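Local coordinates for uncharacterized aldehyde dehydrogenase AldY (Bacillus subtilis, PDB 4DNG), which probably oxidises aldehydes to carboxylates with NAD(+) and may help protect cells against stress from ethanol and related compounds, at residues E24-P29 against A91-G96; D85-I90 against K100-L105; N154-L159 against A183-T188; I330-I335 against G356-N361. One frame throughout, in Å; residues are numbered along the deposited sequence.

Contact 1 (E24-P29 against A91-G96); sequences EDILNP and ARETGG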
loop_
_atom_site.group_PDB
_atom_site.type_symbol
_atom_site.label_atom_id
_atom_site.label_comp_id
_atom_site.label_asym_id
_atom_site.label_seq_id
_atom_site.Cartn_x
_atom_site.Cartn_y
_atom_site.Cartn_z
ATOM N N GLU A 24 11.827 -3.191 -33.444
ATOM C CA GLU A 24 10.452 -2.889 -33.741
ATOM C C GLU A 24 10.338 -1.528 -34.374
ATOM O O GLU A 24 10.932 -0.553 -33.904
ATOM C CB GLU A 24 9.625 -2.900 -32.469
ATOM C CG GLU A 24 8.173 -2.548 -32.725
ATOM C CD GLU A 24 7.221 -3.323 -31.850
ATOM O OE1 GLU A 24 7.677 -4.238 -31.128
ATOM O OE2 GLU A 24 6.009 -3.025 -31.895
ATOM N N ASP A 25 9.558 -1.470 -35.444
ATOM C CA ASP A 25 9.243 -0.218 -36.075
ATOM C C ASP A 25 8.159 0.509 -35.286
ATOM O O ASP A 25 7.072 -0.054 -35.019
ATOM C CB ASP A 25 8.798 -0.479 -37.510
ATOM C CG ASP A 25 9.908 -1.054 -38.365
ATOM O OD1 ASP A 25 11.079 -1.071 -37.910
ATOM O OD2 ASP A 25 9.610 -1.497 -39.492
ATOM N N ILE A 26 8.455 1.743 -34.882
ATOM C CA ILE A 26 7.432 2.574 -34.251
ATOM C C ILE A 26 6.684 3.265 -35.372
ATOM O O ILE A 26 7.290 3.921 -36.225
ATOM C CB ILE A 26 8.007 3.585 -33.243
ATOM C CG1 ILE A 26 8.877 2.838 -32.219
ATOM C CG2 ILE A 26 6.874 4.376 -32.595
ATOM C CD1 ILE A 26 9.456 3.692 -31.120
ATOM N N LEU A 27 5.366 3.097 -35.368
ATOM C CA LEU A 27 4.541 3.498 -36.495
ATOM C C LEU A 27 3.635 4.686 -36.187
ATOM O O LEU A 27 3.197 4.870 -35.056
ATOM C CB LEU A 27 3.708 2.302 -36.981
ATOM C CG LEU A 27 4.403 0.980 -37.378
ATOM C CD1 LEU A 27 3.398 -0.005 -37.972
ATOM C CD2 LEU A 27 5.562 1.173 -38.346
ATOM N N ASN A 28 3.312 5.438 -37.219
ATOM C CA ASN A 28 2.230 6.370 -37.151
ATOM C C ASN A 28 1.003 5.540 -37.395
ATOM O O ASN A 28 0.944 4.788 -38.339
ATOM C CB ASN A 28 2.383 7.433 -38.217
ATOM C CG ASN A 28 1.266 8.434 -38.201
ATOM O OD1 ASN A 28 0.155 8.113 -37.854
ATOM N ND2 ASN A 28 1.562 9.654 -38.578
ATOM N N PRO A 29 0.039 5.658 -36.502
ATOM C CA PRO A 29 -1.189 4.871 -36.537
ATOM C C PRO A 29 -2.072 5.129 -37.744
ATOM O O PRO A 29 -2.749 4.226 -38.191
ATOM C CB PRO A 29 -1.888 5.295 -35.265
ATOM C CG PRO A 29 -0.787 5.596 -34.339
ATOM C CD PRO A 29 0.327 6.153 -35.153
ATOM N N ALA A 91 1.408 13.431 -31.316
ATOM C CA ALA A 91 0.362 13.135 -32.277
ATOM C C ALA A 91 0.765 11.997 -33.245
ATOM O O ALA A 91 0.051 11.001 -33.348
ATOM C CB ALA A 91 -0.036 14.394 -33.039
ATOM N N ARG A 92 1.921 12.123 -33.900
ATOM C CA ARG A 92 2.372 11.114 -34.874
ATOM C C ARG A 92 2.470 9.713 -34.281
ATOM O O ARG A 92 2.029 8.751 -34.904
ATOM C CB ARG A 92 3.714 11.481 -35.518
ATOM C CG ARG A 92 3.934 12.969 -35.750
ATOM C CD ARG A 92 4.600 13.279 -37.086
ATOM N NE ARG A 92 5.992 12.828 -37.211
ATOM C CZ ARG A 92 6.375 11.737 -37.875
ATOM N NH1 ARG A 92 5.464 10.960 -38.456
ATOM N NH2 ARG A 92 7.664 11.413 -37.954
ATOM N N GLU A 93 3.022 9.602 -33.074
ATOM C CA GLU A 93 3.378 8.286 -32.515
ATOM C C GLU A 93 2.161 7.597 -31.970
ATOM O O GLU A 93 2.030 6.377 -32.013
ATOM C CB GLU A 93 4.407 8.430 -31.392
ATOM C CG GLU A 93 5.074 7.128 -30.999
ATOM C CD GLU A 93 6.110 7.274 -29.888
ATOM O OE1 GLU A 93 5.932 8.115 -28.972
ATOM O OE2 GLU A 93 7.115 6.529 -29.919
ATOM N N THR A 94 1.258 8.436 -31.503
ATOM C CA THR A 94 0.222 8.083 -30.569
ATOM C C THR A 94 -1.143 8.042 -31.262
ATOM O O THR A 94 -2.051 7.356 -30.803
ATOM C CB THR A 94 0.279 9.128 -29.436
ATOM O OG1 THR A 94 0.680 8.511 -28.204
ATOM C CG2 THR A 94 -0.986 9.827 -29.251
ATOM N N GLY A 95 -1.280 8.759 -32.382
ATOM C CA GLY A 95 -2.565 8.833 -33.095
ATOM C C GLY A 95 -3.547 9.780 -32.417
ATOM O O GLY A 95 -4.625 10.063 -32.934
ATOM N N GLY A 96 -3.170 10.258 -31.240
ATOM C CA GLY A 96 -3.860 11.355 -30.590
ATOM C C GLY A 96 -3.793 12.598 -31.447
ATOM O O GLY A 96 -2.852 12.816 -32.226
#

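Contact 2 (D85-I90 against K100-L105); sequences DIIMMI and KSTIEL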
loop_
_atom_site.group_PDB
_atom_site.type_symbol
_atom_site.label_atom_id
_atom_site.label_comp_id
_atom_site.label_asym_id
_atom_site.label_seq_id
_atom_site.Cartn_x
_atom_site.Cartn_y
_atom_site.Cartn_z
ATOM N N ASP A 85 7.295 20.978 -31.716
ATOM C CA ASP A 85 7.836 19.702 -32.180
ATOM C C ASP A 85 7.393 18.511 -31.328
ATOM O O ASP A 85 7.171 17.418 -31.841
ATOM C CB ASP A 85 9.363 19.782 -32.213
ATOM C CG ASP A 85 9.876 20.883 -33.148
ATOM O OD1 ASP A 85 9.292 21.046 -34.244
ATOM O OD2 ASP A 85 10.864 21.577 -32.792
ATOM N N ILE A 86 7.279 18.721 -30.023
ATOM C CA ILE A 86 6.914 17.649 -29.117
ATOM C C ILE A 86 5.461 17.274 -29.377
ATOM O O ILE A 86 5.136 16.091 -29.494
ATOM C CB ILE A 86 7.187 18.040 -27.644
ATOM C CG1 ILE A 86 8.689 18.331 -27.446
ATOM C CG2 ILE A 86 6.721 16.965 -26.690
ATOM C CD1 ILE A 86 9.079 18.861 -26.075
ATOM N N ILE A 87 4.608 18.288 -29.518
ATOM C CA ILE A 87 3.174 18.090 -29.750
ATOM C C ILE A 87 2.947 17.285 -31.040
ATOM O O ILE A 87 2.247 16.271 -31.049
ATOM C CB ILE A 87 2.397 19.438 -29.687
ATOM C CG1 ILE A 87 2.266 19.885 -28.217
ATOM C CG2 ILE A 87 1.016 19.347 -30.349
ATOM C CD1 ILE A 87 1.723 21.285 -28.003
ATOM N N MET A 88 3.602 17.714 -32.106
ATOM C CA MET A 88 3.595 16.991 -33.366
ATOM C C MET A 88 3.971 15.533 -33.178
ATOM O O MET A 88 3.234 14.654 -33.617
ATOM C CB MET A 88 4.518 17.657 -34.394
ATOM C CG MET A 88 4.313 17.129 -35.810
ATOM S SD MET A 88 2.583 17.183 -36.362
ATOM C CE MET A 88 2.418 18.912 -36.816
ATOM N N MET A 89 5.100 15.279 -32.514
ATOM C CA MET A 89 5.566 13.909 -32.283
ATOM C C MET A 89 4.608 13.038 -31.431
ATOM O O MET A 89 4.374 11.873 -31.773
ATOM C CB MET A 89 6.990 13.897 -31.725
ATOM C CG MET A 89 7.587 12.497 -31.566
ATOM S SD MET A 89 7.718 11.515 -33.078
ATOM C CE MET A 89 8.871 12.507 -34.015
ATOM N N ILE A 90 4.051 13.602 -30.351
ATOM C CA ILE A 90 3.019 12.905 -29.571
ATOM C C ILE A 90 1.851 12.509 -30.467
ATOM O O ILE A 90 1.358 11.397 -30.377
ATOM C CB ILE A 90 2.467 13.743 -28.390
ATOM C CG1 ILE A 90 3.539 13.950 -27.304
ATOM C CG2 ILE A 90 1.248 13.063 -27.772
ATOM C CD1 ILE A 90 3.246 15.136 -26.407
ATOM N N LYS A 100 -5.611 16.938 -28.373
ATOM C CA LYS A 100 -5.352 16.010 -27.275
ATOM C C LYS A 100 -3.872 16.106 -26.871
ATOM O O LYS A 100 -3.541 16.105 -25.687
ATOM C CB LYS A 100 -5.704 14.565 -27.663
ATOM C CG LYS A 100 -5.711 13.619 -26.473
ATOM C CD LYS A 100 -5.109 12.248 -26.745
ATOM C CE LYS A 100 -6.173 11.176 -26.948
ATOM N NZ LYS A 100 -5.852 9.909 -26.218
ATOM N N SER A 101 -2.998 16.227 -27.868
ATOM C CA SER A 101 -1.561 16.240 -27.625
ATOM C C SER A 101 -1.104 17.499 -26.904
ATOM O O SER A 101 -0.207 17.439 -26.050
ATOM C CB SER A 101 -0.803 16.088 -28.933
ATOM O OG SER A 101 -1.129 14.861 -29.561
ATOM N N THR A 102 -1.723 18.628 -27.245
ATOM C CA THR A 102 -1.389 19.891 -26.611
ATOM C C THR A 102 -1.735 19.833 -25.137
ATOM O O THR A 102 -0.955 20.267 -24.283
ATOM C CB THR A 102 -2.115 21.049 -27.286
ATOM O OG1 THR A 102 -1.707 21.103 -28.658
ATOM C CG2 THR A 102 -1.789 22.393 -26.588
ATOM N N ILE A 103 -2.900 19.260 -24.846
ATOM C CA ILE A 103 -3.388 19.129 -23.473
ATOM C C ILE A 103 -2.426 18.240 -22.686
ATOM O O ILE A 103 -2.056 18.552 -21.542
ATOM C CB ILE A 103 -4.836 18.597 -23.457
ATOM C CG1 ILE A 103 -5.805 19.723 -23.851
ATOM C CG2 ILE A 103 -5.204 18.057 -22.089
ATOM C CD1 ILE A 103 -7.210 19.265 -24.188
ATOM N N GLU A 104 -1.987 17.160 -23.326
ATOM C CA GLU A 104 -1.063 16.232 -22.702
ATOM C C GLU A 104 0.297 16.881 -22.392
ATOM O O GLU A 104 0.832 16.708 -21.270
ATOM C CB GLU A 104 -0.887 14.977 -23.547
ATOM C CG GLU A 104 -0.190 13.881 -22.761
ATOM C CD GLU A 104 -0.167 12.527 -23.453
ATOM O OE1 GLU A 104 -1.042 12.248 -24.315
ATOM O OE2 GLU A 104 0.740 11.732 -23.100
ATOM N N LEU A 105 0.850 17.625 -23.358
ATOM C CA LEU A 105 2.107 18.319 -23.113
ATOM C C LEU A 105 1.939 19.346 -22.010
ATOM O O LEU A 105 2.795 19.457 -21.125
ATOM C CB LEU A 105 2.683 18.983 -24.364
ATOM C CG LEU A 105 4.079 19.635 -24.218
ATOM C CD1 LEU A 105 5.092 18.726 -23.545
ATOM C CD2 LEU A 105 4.596 20.028 -25.570
#

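Contact 3 (N154-L159 against A183-T188); sequences NFPMNL and AISGGT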
loop_
_atom_site.group_PDB
_atom_site.type_symbol
_atom_site.label_atom_id
_atom_site.label_comp_id
_atom_site.label_asym_id
_atom_site.label_seq_id
_atom_site.Cartn_x
_atom_site.Cartn_y
_atom_site.Cartn_z
ATOM N N ASN A 154 -1.701 4.991 -24.185
ATOM C CA ASN A 154 -2.603 6.136 -24.211
ATOM C C ASN A 154 -2.132 7.091 -23.160
ATOM O O ASN A 154 -1.853 6.682 -22.043
ATOM C CB ASN A 154 -4.067 5.737 -23.974
ATOM C CG ASN A 154 -4.255 4.849 -22.747
ATOM O OD1 ASN A 154 -3.858 5.198 -21.634
ATOM N ND2 ASN A 154 -4.885 3.692 -22.952
ATOM N N PHE A 155 -2.007 8.360 -23.525
ATOM C CA PHE A 155 -1.441 9.374 -22.620
ATOM C C PHE A 155 -0.075 8.997 -22.075
ATOM O O PHE A 155 0.197 9.188 -20.884
ATOM C CB PHE A 155 -2.414 9.736 -21.484
ATOM C CG PHE A 155 -3.763 10.201 -21.968
ATOM C CD1 PHE A 155 -3.913 11.469 -22.547
ATOM C CD2 PHE A 155 -4.885 9.369 -21.853
ATOM C CE1 PHE A 155 -5.151 11.897 -22.997
ATOM C CE2 PHE A 155 -6.126 9.793 -22.302
ATOM C CZ PHE A 155 -6.257 11.059 -22.873
ATOM N N PRO A 156 0.814 8.499 -22.952
ATOM C CA PRO A 156 2.144 8.017 -22.522
ATOM C C PRO A 156 2.977 9.056 -21.759
ATOM O O PRO A 156 3.588 8.720 -20.756
ATOM C CB PRO A 156 2.838 7.690 -23.857
ATOM C CG PRO A 156 2.113 8.530 -24.870
ATOM C CD PRO A 156 0.680 8.438 -24.418
ATOM N N MET A 157 3.015 10.302 -22.226
ATOM C CA MET A 157 3.940 11.278 -21.665
ATOM C C MET A 157 3.461 11.796 -20.305
ATOM O O MET A 157 4.224 11.873 -19.328
ATOM C CB MET A 157 4.161 12.436 -22.629
ATOM C CG MET A 157 5.035 13.509 -22.012
ATOM S SD MET A 157 5.540 14.841 -23.097
ATOM C CE MET A 157 6.556 13.994 -24.312
ATOM N N ASN A 158 2.184 12.139 -20.254
ATOM C CA ASN A 158 1.565 12.588 -19.036
ATOM C C ASN A 158 1.735 11.553 -17.910
ATOM O O ASN A 158 2.215 11.893 -16.820
ATOM C CB ASN A 158 0.096 12.888 -19.342
ATOM C CG ASN A 158 -0.724 13.154 -18.110
ATOM O OD1 ASN A 158 -0.464 14.099 -17.371
ATOM N ND2 ASN A 158 -1.740 12.328 -17.890
ATOM N N LEU A 159 1.377 10.296 -18.182
ATOM C CA LEU A 159 1.396 9.243 -17.162
ATOM C C LEU A 159 2.803 8.864 -16.717
ATOM O O LEU A 159 3.031 8.676 -15.538
ATOM C CB LEU A 159 0.629 7.984 -17.632
ATOM C CG LEU A 159 -0.897 8.117 -17.791
ATOM C CD1 LEU A 159 -1.546 6.803 -18.207
ATOM C CD2 LEU A 159 -1.573 8.659 -16.533
ATOM N N ALA A 183 7.297 4.876 -27.357
ATOM C CA ALA A 183 8.511 5.076 -26.567
ATOM C C ALA A 183 9.097 6.473 -26.669
ATOM O O ALA A 183 9.832 6.906 -25.769
ATOM C CB ALA A 183 9.559 4.057 -26.949
ATOM N N ILE A 184 8.822 7.161 -27.779
ATOM C CA ILE A 184 9.380 8.484 -27.971
ATOM C C ILE A 184 8.684 9.470 -27.040
ATOM O O ILE A 184 9.336 10.192 -26.295
ATOM C CB ILE A 184 9.346 8.951 -29.439
ATOM C CG1 ILE A 184 10.271 8.075 -30.280
ATOM C CG2 ILE A 184 9.864 10.373 -29.562
ATOM C CD1 ILE A 184 9.885 8.001 -31.730
ATOM N N SER A 185 7.358 9.468 -27.057
ATOM C CA SER A 185 6.613 10.395 -26.223
ATOM C C SER A 185 6.482 9.886 -24.810
ATOM O O SER A 185 6.408 10.675 -23.887
ATOM C CB SER A 185 5.247 10.700 -26.815
ATOM O OG SER A 185 4.724 9.554 -27.395
ATOM N N GLY A 186 6.474 8.567 -24.638
ATOM C CA GLY A 186 6.411 7.987 -23.309
ATOM C C GLY A 186 7.759 7.789 -22.616
ATOM O O GLY A 186 7.797 7.429 -21.441
ATOM N N GLY A 187 8.866 8.018 -23.312
ATOM C CA GLY A 187 10.188 7.782 -22.711
ATOM C C GLY A 187 11.325 8.664 -23.175
ATOM O O GLY A 187 11.917 9.393 -22.386
ATOM N N THR A 188 11.642 8.612 -24.460
ATOM C CA THR A 188 12.919 9.201 -24.906
ATOM C C THR A 188 12.968 10.731 -24.812
ATOM O O THR A 188 14.004 11.300 -24.435
ATOM C CB THR A 188 13.331 8.743 -26.318
ATOM O OG1 THR A 188 12.265 9.002 -27.239
ATOM C CG2 THR A 188 13.649 7.259 -26.320
#

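Contact 4 (I330-I335 against G356-N361); sequences INERQI and GKRVGN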
loop_
_atom_site.group_PDB
_atom_site.type_symbol
_atom_site.label_atom_id
_atom_site.label_comp_id
_atom_site.label_asym_id
_atom_site.label_seq_id
_atom_site.Cartn_x
_atom_site.Cartn_y
_atom_site.Cartn_z
ATOM N N ILE A 330 -4.864 3.322 -31.802
ATOM C CA ILE A 330 -3.445 3.037 -31.630
ATOM C C ILE A 330 -2.875 1.944 -32.565
ATOM O O ILE A 330 -1.769 2.075 -33.062
ATOM C CB ILE A 330 -3.146 2.725 -30.150
ATOM C CG1 ILE A 330 -1.641 2.486 -29.888
ATOM C CG2 ILE A 330 -3.981 1.542 -29.708
ATOM C CD1 ILE A 330 -0.724 3.636 -30.276
ATOM N N ASN A 331 -3.643 0.886 -32.803
ATOM C CA ASN A 331 -3.241 -0.188 -33.703
ATOM C C ASN A 331 -4.452 -0.997 -34.212
ATOM O O ASN A 331 -5.592 -0.736 -33.836
ATOM C CB ASN A 331 -2.234 -1.116 -33.002
ATOM C CG ASN A 331 -2.839 -1.833 -31.811
ATOM O OD1 ASN A 331 -3.935 -2.378 -31.895
ATOM N ND2 ASN A 331 -2.135 -1.811 -30.685
ATOM N N GLU A 332 -4.180 -2.009 -35.026
ATOM C CA GLU A 332 -5.207 -2.854 -35.638
ATOM C C GLU A 332 -5.930 -3.768 -34.647
ATOM O O GLU A 332 -7.116 -4.047 -34.828
ATOM C CB GLU A 332 -4.581 -3.700 -36.751
ATOM C CG GLU A 332 -5.527 -4.639 -37.480
ATOM C CD GLU A 332 -6.165 -4.017 -38.707
ATOM O OE1 GLU A 332 -5.481 -3.259 -39.435
ATOM O OE2 GLU A 332 -7.359 -4.304 -38.947
ATOM N N ARG A 333 -5.224 -4.246 -33.620
ATOM C CA ARG A 333 -5.856 -5.095 -32.618
ATOM C C ARG A 333 -6.954 -4.342 -31.857
ATOM O O ARG A 333 -7.945 -4.950 -31.447
ATOM C CB ARG A 333 -4.836 -5.688 -31.650
ATOM C CG ARG A 333 -4.318 -7.066 -32.045
ATOM C CD ARG A 333 -3.405 -7.679 -30.980
ATOM N NE ARG A 333 -2.075 -7.056 -30.937
ATOM C CZ ARG A 333 -1.574 -6.366 -29.908
ATOM N NH1 ARG A 333 -2.272 -6.194 -28.789
ATOM N NH2 ARG A 333 -0.356 -5.848 -29.993
ATOM N N GLN A 334 -6.777 -3.028 -31.689
ATOM C CA GLN A 334 -7.778 -2.179 -31.023
ATOM C C GLN A 334 -9.037 -2.036 -31.856
ATOM O O GLN A 334 -10.137 -2.055 -31.305
ATOM C CB GLN A 334 -7.230 -0.783 -30.728
ATOM C CG GLN A 334 -6.200 -0.765 -29.621
ATOM C CD GLN A 334 -6.792 -1.109 -28.281
ATOM O OE1 GLN A 334 -6.558 -2.199 -27.750
ATOM N NE2 GLN A 334 -7.583 -0.188 -27.726
ATOM N N ILE A 335 -8.877 -1.886 -33.174
ATOM C CA ILE A 335 -10.026 -1.781 -34.053
ATOM C C ILE A 335 -10.858 -3.071 -34.044
ATOM O O ILE A 335 -12.055 -3.017 -33.816
ATOM C CB ILE A 335 -9.646 -1.363 -35.483
ATOM C CG1 ILE A 335 -9.087 0.063 -35.489
ATOM C CG2 ILE A 335 -10.871 -1.390 -36.375
ATOM C CD1 ILE A 335 -8.233 0.390 -36.697
ATOM N N GLY A 356 -21.110 4.659 -36.531
ATOM C CA GLY A 356 -19.814 4.995 -37.112
ATOM C C GLY A 356 -19.401 3.990 -38.176
ATOM O O GLY A 356 -20.207 3.147 -38.593
ATOM N N LYS A 357 -18.143 4.073 -38.606
ATOM C CA LYS A 357 -17.602 3.201 -39.665
ATOM C C LYS A 357 -16.081 3.202 -39.587
ATOM O O LYS A 357 -15.515 3.972 -38.810
ATOM C CB LYS A 357 -18.080 3.643 -41.064
ATOM C CG LYS A 357 -17.371 4.864 -41.638
ATOM C CD LYS A 357 -18.190 5.483 -42.760
ATOM C CE LYS A 357 -17.438 6.602 -43.466
ATOM N NZ LYS A 357 -16.590 6.077 -44.571
ATOM N N ARG A 358 -15.438 2.346 -40.389
ATOM C CA ARG A 358 -13.985 2.220 -40.391
ATOM C C ARG A 358 -13.390 2.828 -41.649
ATOM O O ARG A 358 -13.596 2.308 -42.743
ATOM C CB ARG A 358 -13.544 0.753 -40.275
ATOM C CG ARG A 358 -12.075 0.558 -40.631
ATOM C CD ARG A 358 -11.494 -0.795 -40.252
ATOM N NE ARG A 358 -10.035 -0.735 -40.305
ATOM C CZ ARG A 358 -9.206 -1.730 -39.997
ATOM N NH1 ARG A 358 -7.890 -1.537 -40.082
ATOM N NH2 ARG A 358 -9.677 -2.911 -39.593
ATOM N N VAL A 359 -12.644 3.917 -41.484
ATOM C CA VAL A 359 -11.897 4.512 -42.588
ATOM C C VAL A 359 -10.406 4.326 -42.320
ATOM O O VAL A 359 -9.813 5.040 -41.504
ATOM C CB VAL A 359 -12.206 6.018 -42.773
ATOM C CG1 VAL A 359 -11.625 6.521 -44.087
ATOM C CG2 VAL A 359 -13.701 6.279 -42.727
ATOM N N GLY A 360 -9.800 3.372 -43.014
ATOM C CA GLY A 360 -8.415 3.029 -42.750
ATOM C C GLY A 360 -8.346 2.513 -41.327
ATOM O O GLY A 360 -9.037 1.554 -40.978
ATOM N N ASN A 361 -7.542 3.167 -40.494
ATOM C CA ASN A 361 -7.415 2.756 -39.102
ATOM C C ASN A 361 -8.143 3.700 -38.118
ATOM O O ASN A 361 -7.975 3.611 -36.886
ATOM C CB ASN A 361 -5.942 2.516 -38.737
ATOM C CG ASN A 361 -5.224 1.639 -39.760
ATOM O OD1 ASN A 361 -4.403 2.124 -40.554
ATOM N ND2 ASN A 361 -5.539 0.343 -39.753
#

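Contact 1 (E24-P29 against A91-G96)
Pro29 and Asn28 settle against the C-terminal end of helix 83-94, where strand 23-27 of a two-stranded antiparallel sheet runs out into a loop of the aldehyde dehydrogenase fold. Arg92 O is the focus: Pro29 CD lies 3.1 Å from Arg92 O, and Asn28 CA makes a CA-H...O contact with the same Arg92 O at 3.3 Å, the angle at the hydrogen being 152°. The ring also lies against the next carbonyl, with Pro29 CG 3.7 Å from Glu93 O. The helix ends here: Gly95 is the first residue off helical angles, with phi 77°, while Gly95 N still bonds to Ala91 O at 2.8 Å. The Asn28 amide lies beside the same turn, and its ND2 stands at the edge of the Arg92 guanidinium, 4.1 Å from NH1; Asn28 OD1 accepts from Tyr30 N. On the flank of the strand Ile26 meets Glu93, whose CG is anti to the backbone N (chi1 -166°) and whose extended chain reaches toward helix 183-196. Ser185 OG bonds to Glu93 OE1 and Ile184 N to OE2. With its carboxylate so fixed, Glu93 sets OE2 3.4 Å and CG 3.7 Å from Ile26 CG2.

Contact 2 (D85-I90 against K100-L105)
Ile87 and Leu105 interlock where two successive helices, 83-94 and 98-118, pack after a short connection. Over these segments the axes approach to 8.7 Å and run at 123° to each other, so the helices cross steeply, closer to perpendicular than to antiparallel. Ile87 has CG1 anti to its carbonyl carbon (chi1 -75°) and CG2 anti to the backbone N, which points its two branches to different partners: CG1 presses on Leu105 CD2 at 3.5 Å and CD1 lies over Thr102, 3.5 Å from OG1, while CG2 faces Ser101 CB at 4.0 Å. Leu105 comes in at about a right angle. Its CG is turned anti to the backbone N (chi1 -175°), and CD2 reaches past Ile87 to Ile86 CB at 3.9 Å. One turn further along, Ile90 lays CG2 against Ser101, 3.5 Å from OG. The two hydroxyls in this apolar interface are satisfied along their own helix, Ser101 OG by Thr97 O and Thr102 OG1 by Ile98 O. Beyond the interface, Met157 of helix 156-169 touches Ile86, Ile90 and Leu105, while Glu104 OE2 accepts from the backbone N of Met157 and Asn158, joining helix 98-118 to the start of helix 156-169.

Contact 3 (N154-L159 against A183-T188)
Met157 and Pro156 meet Ser185 and Gly186 where the first turns of helices 156-169 and 183-196 come together. The first of these helices is the connection of a beta-alpha-beta crossover between the parallel strands 135-150 and 173-177, and the second follows that unit directly, leading to parallel strand 204-206; this is the Rossmann-like part of the fold, and the Pro156 ring stands about 12 Å from Gly231, part of the probable NAD(+) site. Met157 curls round one carbonyl. Its CB is 3.1 Å from Ser185 O, a tight approach, and its CG 3.7 Å from the same Ser185 O. SD swings further off, to 4.3 Å from Ser185 O, and the bend at chi3 (-64°) then folds CE back to 3.3 Å from that Ser185 O and beside Ser185 CA. The Met157 side chain is also touched by Thr108 of helix 98-118 and by Ile189 and Ile190 of helix 183-196. Helix 183-196 is widened here by a pi-type turn at 184-188, in which Thr188 N reaches back to Ala183 O at 2.8 Å. Gly186 offers a bare backbone to the proline ring, and Ser160 OG lies within bonding range of both Gly186 O and Pro156 O, where its one proton can serve either or be shared. Pro156 CB rests 3.6 Å from Gly186 CA, and CG touches Ser185 OG, itself held by Glu93, at 3.8 Å.

Contact 4 (I330-I335 against G356-N361)
A bidentate, end-on salt bridge joins the first turn of helix 332-347 to the short edge strand 358-359, with Glu332 and Arg358 as its partners. Arg358 NH2 bonds to Glu332 OE2 at 2.8 Å and Arg358 NH1 to Glu332 OE1 at 3.0 Å; both oxygens are met on their syn side. They lie close to the guanidinium plane, but the carboxylate is turned 41° out of it, so the fork is twisted. A bend at chi2 (91°) brings the glutamate end across to the extended arginine chain. The guanidinium is fixed from its other edge by Arg358 NE, which donates almost straight (176°) to Gly360 O at 2.6 Å, giving this group bonds from all three nitrogens. Ile335 covers one guanidinium face, its CG2 3.8 Å from Arg358 NH2. The CD1 of Ile335 goes on to Asn361, 3.2 Å from Asn361 O and 3.7 Å from Asn361 CB. The helix start is capped by Asn331, whose OD1 accepts from Gln334 N. Asn361 in turn leads into strand 362-369, the antiparallel partner of strands 351-354 and 358-359, and its OD1 bonds to Gln32 NE2, in the loop between strands 23-27 and 34-39.

Overall arrangement
From the N terminus, contact 1 closes a long, mostly helical excursion by returning the end of helix 83-94 to strand 23-27. Contact 2 opens before contact 1 has closed, so the two cross and share helix 83-94; its own loop is a short helix-to-helix turn. Contact 3 follows in series, closing the loop that carries strand 173-177, and helices 83-94 and 98-118 reach it through Glu93 and Glu104. Contact 4 comes last, bringing the helix 332-347 start to the edge of the second mixed sheet. It touches contact 1 at Pro29 and, through Ile330, at the end of helix 83-94, but stays about 6 Å from contact 3 and 8 Å from contact 2, nearest atoms.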